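PDB 7M1B: galactose-binding-like protein from Bacteroides thetaiotaomicron, which probably binds carbohydrate as a SusE-like protein with a galactose-binding-like domain, in a family with a potential degradative capacity. Local coordinates for residues E202-L207 and Q373-G378; S269-W274 and F343-D348; E291-G296 and L313-S318. One frame throughout, in Å; residues are numbered along the deposited sequence.

Overall arrangement
The three contacts illustrate how one antiparallel sheet system can draw together distant parts of a chain. Their segments come in concentric order: 291-296 and 313-318 (contact 3) fall between the two segments of contact 2, which in turn fall between those of contact 1. Strands 256-274 and 370-380 are neighbours, so contacts 1 and 2, with centres about 10 Å apart, meet directly. Contact 2 also touches contact 3, about 9 Å away between centres, where F343 packs on W292. Contacts 1 and 3 lie about 16 Å apart between centres without touching. Together they run from short strand 203-204 across to the strands facing F271, consistent with the beta-sandwich of a galactose-binding-like domain.

Contact 1 of 3, residues E202-L207 and Q373-G378; sequences EEKLDL and QLWFYG
Short strand 203-204 joins the galactose-binding-like sheet by lying antiparallel to the end of segment 373-378, E203 opposite G378 and K204 opposite Y377. E203 N gives a hydrogen bond to G378 O at 2.8 Å, and G378 N returns one to E203 O at 3.0 Å. Beyond the non-hydrogen-bonded pair K204-Y377, L205 N reaches F376 O at 2.9 Å. A water extends the pairing, accepting from F376 N and donating to L205 O.

K204 lays its chain along the strand: CG stands anti to the backbone N (chi1 -176°) and the rest is extended, a course that carries the side chain past Y377, K204 CB 3.7 Å from Y377 CE2, to end above W375. There K204 NZ sits 3.2 Å from the centroid of the six-membered ring of W375, almost on its normal, a cation-pi contact. Strand 203-204 adds a short edge to strand 370-380, whose other side pairs with 256-274, and the W375 indole is held over one face and at its edge. L207 CD1 lies over the five-membered ring on the same face, 3.8 Å from its centroid, while W375 NE1 donates in the ring plane to a lone pair of Q373 OE1 at 3.0 Å, which helps set the ring's rotation along with edge-to-face contacts to H236 and W274. The E202 carboxylate, OE1 3.7 Å from Y377 CB, is held by S269 and R270, the latter also cation-pi with Y377.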
# COMPACT_ATOMS: atom_id res chain seq x y z
N GLU A 202 5.46 -5.35 11.70
CA GLU A 202 4.23 -5.70 10.98
C GLU A 202 3.85 -7.14 11.42
O GLU A 202 4.73 -7.93 11.83
CB GLU A 202 4.51 -5.75 9.48
CG GLU A 202 5.46 -6.88 9.08
CD GLU A 202 5.86 -6.89 7.61
OE1 GLU A 202 5.59 -5.91 6.89
OE2 GLU A 202 6.55 -7.86 7.21
N GLU A 203 2.57 -7.43 11.30
CA GLU A 203 2.08 -8.80 11.40
C GLU A 203 1.23 -9.05 10.18
O GLU A 203 0.70 -8.10 9.62
CB GLU A 203 1.28 -9.00 12.70
CG GLU A 203 -0.06 -8.24 12.76
CD GLU A 203 -0.77 -8.22 14.11
OE1 GLU A 203 -1.96 -8.62 14.15
OE2 GLU A 203 -0.17 -7.71 15.11
N LYS A 204 0.93 -10.34 9.90
CA LYS A 204 -0.06 -10.64 8.88
C LYS A 204 -1.43 -10.33 9.50
O LYS A 204 -1.81 -10.95 10.53
CB LYS A 204 0.03 -12.14 8.54
CG LYS A 204 -0.90 -12.55 7.40
CD LYS A 204 -0.67 -14.08 7.18
CE LYS A 204 -1.70 -14.74 6.33
NZ LYS A 204 -1.19 -16.11 6.10
N LEU A 205 -2.23 -9.43 8.89
CA LEU A 205 -3.51 -9.10 9.47
C LEU A 205 -4.43 -10.33 9.37
O LEU A 205 -4.40 -11.08 8.38
CB LEU A 205 -4.11 -7.89 8.77
CG LEU A 205 -3.24 -6.64 8.86
CD1 LEU A 205 -3.96 -5.51 8.15
CD2 LEU A 205 -2.97 -6.29 10.33
N ASP A 206 -5.30 -10.49 10.36
CA ASP A 206 -6.17 -11.68 10.48
C ASP A 206 -7.11 -11.77 9.28
O ASP A 206 -8.07 -11.03 9.14
CB ASP A 206 -6.99 -11.46 11.76
CG ASP A 206 -7.94 -12.63 12.11
OD1 ASP A 206 -8.14 -13.51 11.25
OD2 ASP A 206 -8.58 -12.56 13.19
N LEU A 207 -6.83 -12.76 8.42
CA LEU A 207 -7.56 -12.94 7.18
C LEU A 207 -9.05 -13.23 7.40
O LEU A 207 -9.89 -13.00 6.51
CB LEU A 207 -6.90 -14.03 6.33
CG LEU A 207 -5.57 -13.58 5.70
CD1 LEU A 207 -4.77 -14.78 5.16
CD2 LEU A 207 -5.78 -12.53 4.56
N GLN A 373 -5.35 -14.40 -4.44
CA GLN A 373 -5.12 -14.23 -2.98
C GLN A 373 -4.51 -12.86 -2.70
O GLN A 373 -3.68 -12.41 -3.52
CB GLN A 373 -4.20 -15.35 -2.45
CG GLN A 373 -4.26 -15.49 -0.92
CD GLN A 373 -5.41 -16.30 -0.31
OE1 GLN A 373 -5.55 -16.31 0.91
NE2 GLN A 373 -6.42 -16.69 -1.09
N LEU A 374 -4.84 -12.26 -1.52
CA LEU A 374 -4.19 -10.99 -1.11
C LEU A 374 -3.93 -11.08 0.39
O LEU A 374 -4.88 -11.46 1.14
CB LEU A 374 -5.15 -9.82 -1.28
CG LEU A 374 -5.51 -9.46 -2.70
CD1 LEU A 374 -6.57 -8.36 -2.68
CD2 LEU A 374 -4.23 -8.98 -3.41
N TRP A 375 -2.65 -11.02 0.79
CA TRP A 375 -2.35 -10.97 2.21
C TRP A 375 -1.82 -9.60 2.58
O TRP A 375 -0.89 -9.14 1.94
CB TRP A 375 -1.30 -12.03 2.56
CG TRP A 375 -1.78 -13.45 2.52
CD1 TRP A 375 -3.03 -13.87 2.15
CD2 TRP A 375 -0.96 -14.61 2.75
NE1 TRP A 375 -3.06 -15.25 2.20
CE2 TRP A 375 -1.80 -15.72 2.56
CE3 TRP A 375 0.38 -14.83 3.19
CZ2 TRP A 375 -1.33 -17.04 2.72
CZ3 TRP A 375 0.80 -16.14 3.36
CH2 TRP A 375 -0.03 -17.24 3.13
N PHE A 376 -2.35 -9.00 3.66
CA PHE A 376 -1.97 -7.63 4.07
C PHE A 376 -1.14 -7.72 5.36
O PHE A 376 -1.46 -8.55 6.22
CB PHE A 376 -3.20 -6.77 4.30
CG PHE A 376 -3.73 -6.17 3.02
CD1 PHE A 376 -4.07 -6.93 1.93
CD2 PHE A 376 -3.74 -4.77 2.89
CE1 PHE A 376 -4.51 -6.29 0.77
CE2 PHE A 376 -4.19 -4.15 1.74
CZ PHE A 376 -4.43 -4.93 0.64
N TYR A 377 -0.19 -6.82 5.50
CA TYR A 377 0.68 -6.79 6.65
C TYR A 377 0.63 -5.41 7.26
O TYR A 377 0.54 -4.44 6.52
CB TYR A 377 2.14 -7.14 6.32
CG TYR A 377 2.30 -8.57 5.85
CD1 TYR A 377 2.02 -8.91 4.51
CD2 TYR A 377 2.64 -9.59 6.72
CE1 TYR A 377 2.11 -10.21 4.06
CE2 TYR A 377 2.75 -10.91 6.29
CZ TYR A 377 2.49 -11.21 4.95
OH TYR A 377 2.61 -12.50 4.50
N GLY A 378 0.75 -5.32 8.59
CA GLY A 378 0.83 -3.98 9.19
C GLY A 378 0.67 -4.13 10.72
O GLY A 378 0.83 -5.22 11.29
O HOH W 1 -3.68 -10.40 5.77

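Contact 2 of 3, residues S269-W274 and F343-D348; sequences SRFTSW and FEFLAD
The first torsions of F271 and F343, a cross-strand pair on one face of the sheet, set how their rings lie: F271 has CG between its backbone N and carbonyl carbon (chi1 70°), whereas F343 has CG anti to the carbonyl carbon (chi1 -59°). The choice tips the F271 ring toward segment 343-348, bringing its CE1 to 3.5 Å from F343 CB. The two rings are near parallel, their planes 24° apart, but slid so far that they barely overlap, with centroids 5.2 Å apart. F345 meets F271 at a different atom of the ring: F345 CZ lies 3.5 Å from F271 CD1, the two side chains crossing at about a right angle and the rings oblique to one another. An edge of F345 also comes up against the backbone, its CD2 3.4 Å from R270 N, and S273 CB touches the edge of the F343 ring at CE2, 4.1 Å away.

The resulting aromatic cluster sits on the face of an antiparallel pairing in which F271 and F343 form the hydrogen-bonded pair and R270 and E344 the adjoining non-hydrogen-bonded one. F271 N donates to F343 O at 2.9 Å and F343 N to F271 O at the same length, each donor nearly along the C=O axis. The third bond, from F345 N to S269 O at 3.0 Å, is straight at the hydrogen, though the donor stands above the carbonyl plane. S269 and R270 form a classic beta bulge opposite Y377 of strand 370-380, and the R270 side chain leaves on the face away from the phenylalanines. On the cluster side F271 packs against F376 and W292, and the edge-to-face meeting of F343 with W292 carries the aromatic contacts on toward strand 292-297.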
# COMPACT_ATOMS: atom_id res chain seq x y z
N SER A 269 1.84 -1.82 6.12
CA SER A 269 3.22 -1.90 5.68
C SER A 269 3.34 -2.35 4.23
O SER A 269 4.03 -1.73 3.46
CB SER A 269 4.09 -2.74 6.58
OG SER A 269 3.54 -4.07 6.70
N ARG A 270 2.76 -3.49 3.92
CA ARG A 270 2.92 -4.07 2.58
C ARG A 270 1.85 -5.14 2.37
O ARG A 270 1.10 -5.46 3.31
CB ARG A 270 4.31 -4.74 2.58
CG ARG A 270 4.42 -5.95 3.50
CD ARG A 270 5.89 -6.46 3.57
NE ARG A 270 6.00 -7.69 4.37
CZ ARG A 270 5.80 -8.97 3.99
NH1 ARG A 270 5.46 -9.31 2.76
NH2 ARG A 270 5.94 -9.92 4.91
N PHE A 271 1.68 -5.58 1.12
CA PHE A 271 0.81 -6.72 0.89
C PHE A 271 1.44 -7.60 -0.18
O PHE A 271 2.36 -7.20 -0.89
CB PHE A 271 -0.61 -6.24 0.49
CG PHE A 271 -0.75 -5.61 -0.88
CD1 PHE A 271 -0.38 -4.27 -1.13
CD2 PHE A 271 -1.09 -6.40 -1.98
CE1 PHE A 271 -0.50 -3.72 -2.41
CE2 PHE A 271 -1.21 -5.84 -3.26
CZ PHE A 271 -0.85 -4.51 -3.50
N THR A 272 0.93 -8.84 -0.23
CA THR A 272 1.38 -9.84 -1.21
C THR A 272 0.15 -10.22 -2.05
O THR A 272 -0.96 -10.40 -1.50
CB THR A 272 1.93 -11.13 -0.59
OG1 THR A 272 2.92 -10.68 0.34
CG2 THR A 272 2.55 -12.06 -1.60
N SER A 273 0.33 -10.29 -3.38
CA SER A 273 -0.78 -10.53 -4.32
C SER A 273 -0.43 -11.77 -5.14
O SER A 273 0.71 -11.94 -5.60
CB SER A 273 -0.87 -9.32 -5.29
OG SER A 273 -1.93 -9.56 -6.18
N TRP A 274 -1.39 -12.72 -5.22
CA TRP A 274 -1.24 -13.85 -6.12
C TRP A 274 -2.27 -13.84 -7.23
O TRP A 274 -3.44 -13.62 -6.96
CB TRP A 274 -1.45 -15.19 -5.38
CG TRP A 274 -0.30 -15.52 -4.47
CD1 TRP A 274 0.69 -16.42 -4.76
CD2 TRP A 274 -0.13 -15.13 -3.10
NE1 TRP A 274 1.48 -16.63 -3.65
CE2 TRP A 274 1.00 -15.84 -2.62
CE3 TRP A 274 -0.78 -14.22 -2.24
CZ2 TRP A 274 1.51 -15.66 -1.31
CZ3 TRP A 274 -0.32 -14.10 -0.93
CH2 TRP A 274 0.82 -14.79 -0.48
N PHE A 343 4.28 -5.83 -2.62
CA PHE A 343 4.15 -4.40 -2.81
C PHE A 343 4.20 -3.67 -1.47
O PHE A 343 3.53 -4.06 -0.53
CB PHE A 343 2.78 -4.06 -3.48
CG PHE A 343 2.64 -4.75 -4.82
CD1 PHE A 343 3.24 -4.17 -5.93
CD2 PHE A 343 2.14 -6.03 -4.95
CE1 PHE A 343 3.18 -4.81 -7.17
CE2 PHE A 343 2.07 -6.66 -6.18
CZ PHE A 343 2.64 -6.08 -7.29
N GLU A 344 4.89 -2.51 -1.41
CA GLU A 344 5.02 -1.77 -0.16
C GLU A 344 4.11 -0.55 -0.22
O GLU A 344 3.76 -0.05 -1.31
CB GLU A 344 6.45 -1.23 0.06
CG GLU A 344 7.50 -2.29 -0.06
CD GLU A 344 8.86 -1.84 0.38
OE1 GLU A 344 9.05 -0.65 0.53
OE2 GLU A 344 9.71 -2.72 0.59
N PHE A 345 3.57 -0.19 0.95
CA PHE A 345 2.70 0.97 1.00
C PHE A 345 3.49 2.22 1.29
O PHE A 345 4.59 2.14 1.85
CB PHE A 345 1.73 0.89 2.17
CG PHE A 345 0.60 -0.05 1.85
CD1 PHE A 345 -0.38 0.34 0.90
CD2 PHE A 345 0.57 -1.35 2.34
CE1 PHE A 345 -1.38 -0.54 0.55
CE2 PHE A 345 -0.48 -2.20 2.02
CZ PHE A 345 -1.45 -1.78 1.12
N LEU A 346 2.84 3.35 0.96
CA LEU A 346 3.42 4.64 1.31
C LEU A 346 3.52 4.79 2.85
O LEU A 346 2.70 4.20 3.55
CB LEU A 346 2.66 5.81 0.64
CG LEU A 346 2.51 5.79 -0.88
CD1 LEU A 346 1.31 6.66 -1.28
CD2 LEU A 346 3.77 6.29 -1.59
N ALA A 347 4.60 5.44 3.36
CA ALA A 347 4.73 5.76 4.79
C ALA A 347 3.73 6.82 5.27
O ALA A 347 3.22 6.78 6.40
CB ALA A 347 6.15 6.11 5.15
N ASP A 348 3.38 7.76 4.39
CA ASP A 348 2.59 8.91 4.80
C ASP A 348 1.11 8.58 4.60
O ASP A 348 0.41 9.23 3.85
CB ASP A 348 3.10 10.14 4.05
CG ASP A 348 3.11 9.95 2.54
OD1 ASP A 348 3.24 8.78 2.08
OD2 ASP A 348 2.95 10.95 1.83

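Contact 3 of 3, residues E291-G296 and L313-S318; sequences EWEVWG and LADCES
W292 lies flat against C316, its indole face turned to the cysteine side chain. C316 CB stands over that face, 3.6 Å from the centroid of the five-membered ring, a CH-pi contact, while C316 SG takes an oblique sulfur-aromatic position 4.1 Å from the same centroid. CG of W292 lies between its backbone N and carbonyl carbon (chi1 69°), which swings the indole across to strand 313-317, and S318 CB closes on the ring edge at CZ3, 3.8 Å away. With W292 cut back to an alanine, C316 CB and SG would probably lose the indole face they lie against, and a gap is likely to open beside S318.

Strands 292-296 and 313-317 form an antiparallel ladder, in which W292 and C316 are a hydrogen-bonded pair. At its far end L313 and A314 make a classic beta bulge: both donate to V294 O, L313 N at 2.7 Å and A314 N at 3.2 Å. On the indole's side of the sheet, V294 CB packs on A314 CB and V294 CG2 on C316 SG.

The opposite face holds acidic pairs. The carboxylates of E291 and E317 are stacked, planes only 11° apart, with E291 OE2 4.2 Å from E317 OE1. E293 and D315 instead lie side by side, pointing the same way, their carboxylates turned 62° and E293 OE2 3.6 Å from D315 OD1; a salt bridge from D315 to K312 probably eases this repulsion. W295 NE1, donating in its ring plane to E293 OE1 at 2.8 Å, steadies the glutamate.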
# COMPACT_ATOMS: atom_id res chain seq x y z
N GLU A 291 -1.43 -2.90 -13.72
CA GLU A 291 -1.24 -1.74 -12.87
C GLU A 291 -2.52 -1.41 -12.13
O GLU A 291 -3.64 -1.47 -12.66
CB GLU A 291 -0.82 -0.52 -13.68
CG GLU A 291 0.59 -0.67 -14.22
CD GLU A 291 1.09 0.66 -14.80
OE1 GLU A 291 1.16 1.68 -14.04
OE2 GLU A 291 1.42 0.70 -15.98
N TRP A 292 -2.35 -0.99 -10.88
CA TRP A 292 -3.50 -0.55 -10.10
C TRP A 292 -3.02 0.38 -8.98
O TRP A 292 -1.81 0.50 -8.69
CB TRP A 292 -4.22 -1.80 -9.51
CG TRP A 292 -3.47 -2.56 -8.44
CD1 TRP A 292 -3.62 -2.48 -7.06
CD2 TRP A 292 -2.53 -3.64 -8.68
NE1 TRP A 292 -2.75 -3.36 -6.46
CE2 TRP A 292 -2.10 -4.13 -7.41
CE3 TRP A 292 -1.97 -4.21 -9.84
CZ2 TRP A 292 -1.17 -5.17 -7.27
CZ3 TRP A 292 -1.04 -5.23 -9.70
CH2 TRP A 292 -0.66 -5.73 -8.43
N GLU A 293 -3.98 0.98 -8.31
CA GLU A 293 -3.78 1.71 -7.09
C GLU A 293 -4.54 1.04 -5.96
O GLU A 293 -5.62 0.53 -6.18
CB GLU A 293 -4.23 3.15 -7.20
CG GLU A 293 -3.52 3.85 -8.39
CD GLU A 293 -4.12 5.19 -8.74
OE1 GLU A 293 -5.30 5.48 -8.31
OE2 GLU A 293 -3.47 5.89 -9.57
N VAL A 294 -3.97 1.15 -4.76
CA VAL A 294 -4.69 0.73 -3.56
C VAL A 294 -5.10 1.98 -2.79
O VAL A 294 -4.25 2.85 -2.59
CB VAL A 294 -3.81 -0.16 -2.66
CG1 VAL A 294 -4.67 -0.61 -1.47
CG2 VAL A 294 -3.36 -1.41 -3.45
N TRP A 295 -6.41 2.11 -2.48
CA TRP A 295 -6.94 3.24 -1.74
C TRP A 295 -7.53 2.74 -0.44
O TRP A 295 -7.90 1.55 -0.31
CB TRP A 295 -8.06 3.87 -2.60
CG TRP A 295 -7.53 4.63 -3.81
CD1 TRP A 295 -6.92 4.12 -4.94
CD2 TRP A 295 -7.53 6.07 -3.97
NE1 TRP A 295 -6.59 5.13 -5.80
CE2 TRP A 295 -6.99 6.33 -5.25
CE3 TRP A 295 -8.08 7.15 -3.25
CZ2 TRP A 295 -6.81 7.65 -5.75
CZ3 TRP A 295 -7.90 8.44 -3.73
CH2 TRP A 295 -7.32 8.69 -4.98
N GLY A 296 -7.66 3.65 0.52
CA GLY A 296 -8.26 3.17 1.78
C GLY A 296 -8.97 4.27 2.55
O GLY A 296 -8.73 5.47 2.31
N LEU A 313 -3.20 4.90 -1.17
CA LEU A 313 -2.17 4.28 -0.33
C LEU A 313 -0.97 3.70 -1.09
O LEU A 313 0.07 3.50 -0.44
CB LEU A 313 -2.80 3.11 0.44
CG LEU A 313 -4.12 3.40 1.15
CD1 LEU A 313 -4.66 2.12 1.82
CD2 LEU A 313 -4.06 4.54 2.20
N ALA A 314 -1.10 3.34 -2.38
CA ALA A 314 -0.00 2.68 -3.10
C ALA A 314 -0.32 2.72 -4.58
O ALA A 314 -1.50 2.73 -4.98
CB ALA A 314 0.13 1.23 -2.69
N ASP A 315 0.76 2.87 -5.38
CA ASP A 315 0.72 2.62 -6.81
C ASP A 315 1.46 1.31 -7.00
O ASP A 315 2.55 1.08 -6.40
CB ASP A 315 1.49 3.70 -7.56
CG ASP A 315 0.83 5.06 -7.46
OD1 ASP A 315 -0.33 5.21 -7.91
OD2 ASP A 315 1.52 5.97 -7.02
N CYS A 316 0.88 0.46 -7.85
CA CYS A 316 1.39 -0.89 -7.94
C CYS A 316 1.48 -1.33 -9.38
O CYS A 316 0.52 -1.12 -10.14
CB CYS A 316 0.45 -1.87 -7.23
SG CYS A 316 0.13 -1.50 -5.49
N GLU A 317 2.54 -2.06 -9.70
CA GLU A 317 2.67 -2.72 -11.02
C GLU A 317 3.16 -4.15 -10.86
O GLU A 317 4.25 -4.40 -10.34
CB GLU A 317 3.59 -1.88 -11.94
CG GLU A 317 3.77 -2.60 -13.29
CD GLU A 317 4.45 -1.83 -14.39
OE1 GLU A 317 4.90 -0.73 -14.08
OE2 GLU A 317 4.54 -2.31 -15.53
N SER A 318 2.33 -5.11 -11.33
CA SER A 318 2.74 -6.51 -11.40
C SER A 318 3.69 -6.66 -12.58
O SER A 318 3.34 -6.35 -13.72
CB SER A 318 1.49 -7.34 -11.59
OG SER A 318 1.80 -8.70 -11.94
O HOH W 2 -1.14 5.04 -10.53